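Long-range contact in periplasmic cell division protein (SufI) (Aquifex aeolicus, PDB 6SYY), which probably works as a copper-dependent oxidoreductase of the multicopper oxidase family, carrying four copper ions and a methionine-rich loop: residues Gln47-Pro52 and Ile199-Ile204. Sequence-based numbering, arbitrary orientation.
Sequences QSLNIP and IDIPLI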
loop_
_atom_site.group_PDB
_atom_site.type_symbol
_atom_site.label_atom_id
_atom_site.label_comp_id
_atom_site.label_asym_id
_atom_site.label_seq_id
_atom_site.Cartn_x
_atom_site.Cartn_y
_atom_site.Cartn_z
ATOM N N GLN A 47 -9.959 -21.397 -6.964
ATOM C CA GLN A 47 -9.488 -21.720 -5.626
ATOM C C GLN A 47 -10.174 -20.817 -4.610
ATOM O O GLN A 47 -10.426 -19.641 -4.886
ATOM C CB GLN A 47 -7.960 -21.568 -5.523
ATOM C CG GLN A 47 -7.158 -22.494 -6.440
ATOM C CD GLN A 47 -7.261 -23.956 -6.038
ATOM O OE1 GLN A 47 -7.159 -24.299 -4.859
ATOM N NE2 GLN A 47 -7.471 -24.827 -7.021
ATOM N N SER A 48 -10.482 -21.370 -3.438
ATOM C CA SER A 48 -11.065 -20.572 -2.366
ATOM C C SER A 48 -10.082 -19.499 -1.906
ATOM O O SER A 48 -8.908 -19.784 -1.650
ATOM C CB SER A 48 -11.452 -21.471 -1.195
ATOM O OG SER A 48 -11.831 -20.702 -0.071
ATOM N N LEU A 49 -10.565 -18.262 -1.807
ATOM C CA LEU A 49 -9.701 -17.152 -1.427
ATOM C C LEU A 49 -9.081 -17.397 -0.059
ATOM O O LEU A 49 -9.789 -17.632 0.924
ATOM C CB LEU A 49 -10.487 -15.842 -1.415
ATOM C CG LEU A 49 -9.671 -14.663 -0.880
ATOM C CD1 LEU A 49 -8.603 -14.270 -1.878
ATOM C CD2 LEU A 49 -10.552 -13.479 -0.535
ATOM N N ASN A 50 -7.756 -17.346 -0.002
ATOM C CA ASN A 50 -7.065 -17.440 1.272
ATOM C C ASN A 50 -7.295 -16.166 2.074
ATOM O O ASN A 50 -7.194 -15.059 1.540
ATOM C CB ASN A 50 -5.570 -17.672 1.042
ATOM C CG ASN A 50 -4.757 -17.558 2.316
ATOM O OD1 ASN A 50 -4.940 -18.335 3.252
ATOM N ND2 ASN A 50 -3.840 -16.592 2.352
ATOM N N ILE A 51 -7.640 -16.322 3.344
ATOM C CA ILE A 51 -7.758 -15.211 4.283
ATOM C C ILE A 51 -6.562 -15.283 5.224
ATOM O O ILE A 51 -6.413 -16.278 5.944
ATOM C CB ILE A 51 -9.076 -15.255 5.074
ATOM C CG1 ILE A 51 -10.281 -15.111 4.140
ATOM C CG2 ILE A 51 -9.088 -14.165 6.139
ATOM C CD1 ILE A 51 -10.263 -13.848 3.320
ATOM N N PRO A 52 -5.689 -14.278 5.247
ATOM C CA PRO A 52 -4.495 -14.367 6.094
ATOM C C PRO A 52 -4.868 -14.470 7.563
ATOM O O PRO A 52 -5.945 -14.043 7.987
ATOM C CB PRO A 52 -3.749 -13.057 5.801
ATOM C CG PRO A 52 -4.306 -12.570 4.502
ATOM C CD PRO A 52 -5.733 -13.024 4.480
ATOM N N ILE A 199 -16.957 -10.498 7.087
ATOM C CA ILE A 199 -17.348 -9.497 6.100
ATOM C C ILE A 199 -16.365 -8.339 6.019
ATOM O O ILE A 199 -16.617 -7.382 5.278
ATOM C CB ILE A 199 -18.775 -8.969 6.356
ATOM C CG1 ILE A 199 -18.861 -8.261 7.708
ATOM C CG2 ILE A 199 -19.796 -10.114 6.271
ATOM C CD1 ILE A 199 -20.219 -7.632 7.979
ATOM N N ASP A 200 -15.252 -8.394 6.756
ATOM C CA ASP A 200 -14.156 -7.432 6.649
ATOM C C ASP A 200 -12.964 -8.203 6.082
ATOM O O ASP A 200 -12.237 -8.869 6.824
ATOM C CB ASP A 200 -13.847 -6.800 8.005
ATOM C CG ASP A 200 -12.938 -5.578 7.900
ATOM O OD1 ASP A 200 -12.368 -5.342 6.815
ATOM O OD2 ASP A 200 -12.794 -4.847 8.904
ATOM N N ILE A 201 -12.768 -8.112 4.772
ATOM C CA ILE A 201 -11.922 -9.032 4.024
ATOM C C ILE A 201 -10.748 -8.272 3.413
ATOM O O ILE A 201 -10.955 -7.317 2.658
ATOM C CB ILE A 201 -12.713 -9.757 2.923
ATOM C CG1 ILE A 201 -13.953 -10.446 3.507
ATOM C CG2 ILE A 201 -11.812 -10.726 2.168
ATOM C CD1 ILE A 201 -13.651 -11.513 4.522
ATOM N N PRO A 202 -9.504 -8.666 3.683
ATOM C CA PRO A 202 -8.373 -8.079 2.959
ATOM C C PRO A 202 -8.276 -8.654 1.557
ATOM O O PRO A 202 -8.519 -9.840 1.333
ATOM C CB PRO A 202 -7.160 -8.484 3.808
ATOM C CG PRO A 202 -7.578 -9.755 4.458
ATOM C CD PRO A 202 -9.067 -9.645 4.696
ATOM N N LEU A 203 -7.909 -7.797 0.606
ATOM C CA LEU A 203 -7.663 -8.217 -0.772
ATOM C C LEU A 203 -6.302 -7.652 -1.172
ATOM O O LEU A 203 -6.201 -6.546 -1.710
ATOM C CB LEU A 203 -8.779 -7.761 -1.712
ATOM C CG LEU A 203 -10.212 -8.227 -1.417
ATOM C CD1 LEU A 203 -11.154 -7.708 -2.484
ATOM C CD2 LEU A 203 -10.307 -9.742 -1.326
ATOM N N ILE A 204 -5.249 -8.414 -0.889
ATOM C CA ILE A 204 -3.892 -8.038 -1.257
ATOM C C ILE A 204 -3.677 -8.530 -2.686
ATOM O O ILE A 204 -3.427 -9.714 -2.918
ATOM C CB ILE A 204 -2.864 -8.614 -0.283
ATOM C CG1 ILE A 204 -3.139 -8.081 1.130
ATOM C CG2 ILE A 204 -1.445 -8.282 -0.742
ATOM C CD1 ILE A 204 -2.621 -8.963 2.243
#
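Ile201 meets two residues of the N-terminal segment at once: its branch methyl CG2 sits 3.7 Å from CD1 of Ile51 and 4.1 Å from CD2 of Leu49. That methyl lies anti to the backbone N while CG1 stays beside it (chi1 -54°), which sends the two branches different ways and gives CG2 the contact. The side chains of Ile51 and Ile201 cross at about a right angle, end methyl against branch methyl, whereas Leu49 and Ile201 run past each other in opposite directions. Leu49 CD2 also reaches CD2 of Leu203 at 3.8 Å; with CG anti to the backbone N (chi1 174°), Leu49 carries this methyl out to both partners, and the two leucines meet nearly perpendicular. Leu49, Ile201 and Leu203 form the buried part, closed further by Phe250 of strand 247-254, packed on Ile201 and Leu203, and by Met364 of strand 361-370, packed on both leucines. Ile51 closes it from the partly exposed edge.

The open side belongs to the 47-52 half, where Pro52, like Ile51, is partly exposed. Its ring still makes a close touch, CD of Pro52 to CG of the buried Pro202 at 3.8 Å, the rings sliding past each other. Between the two parts, Asn234 ND2 hydrogen-bonds to the carbonyl oxygens of both Asn50 and Pro202, while its OD1 accepts from the backbone N of Ile204.

Strand 200-208 belongs to a cupredoxin-like domain, as in the multicopper oxidase family, and the N-terminal segment lies across its start as plain apolar packing, away from the copper sites. With no hydrogen bond passing directly between them, the segments hold each other by shape and by burial of methyls and proline rings.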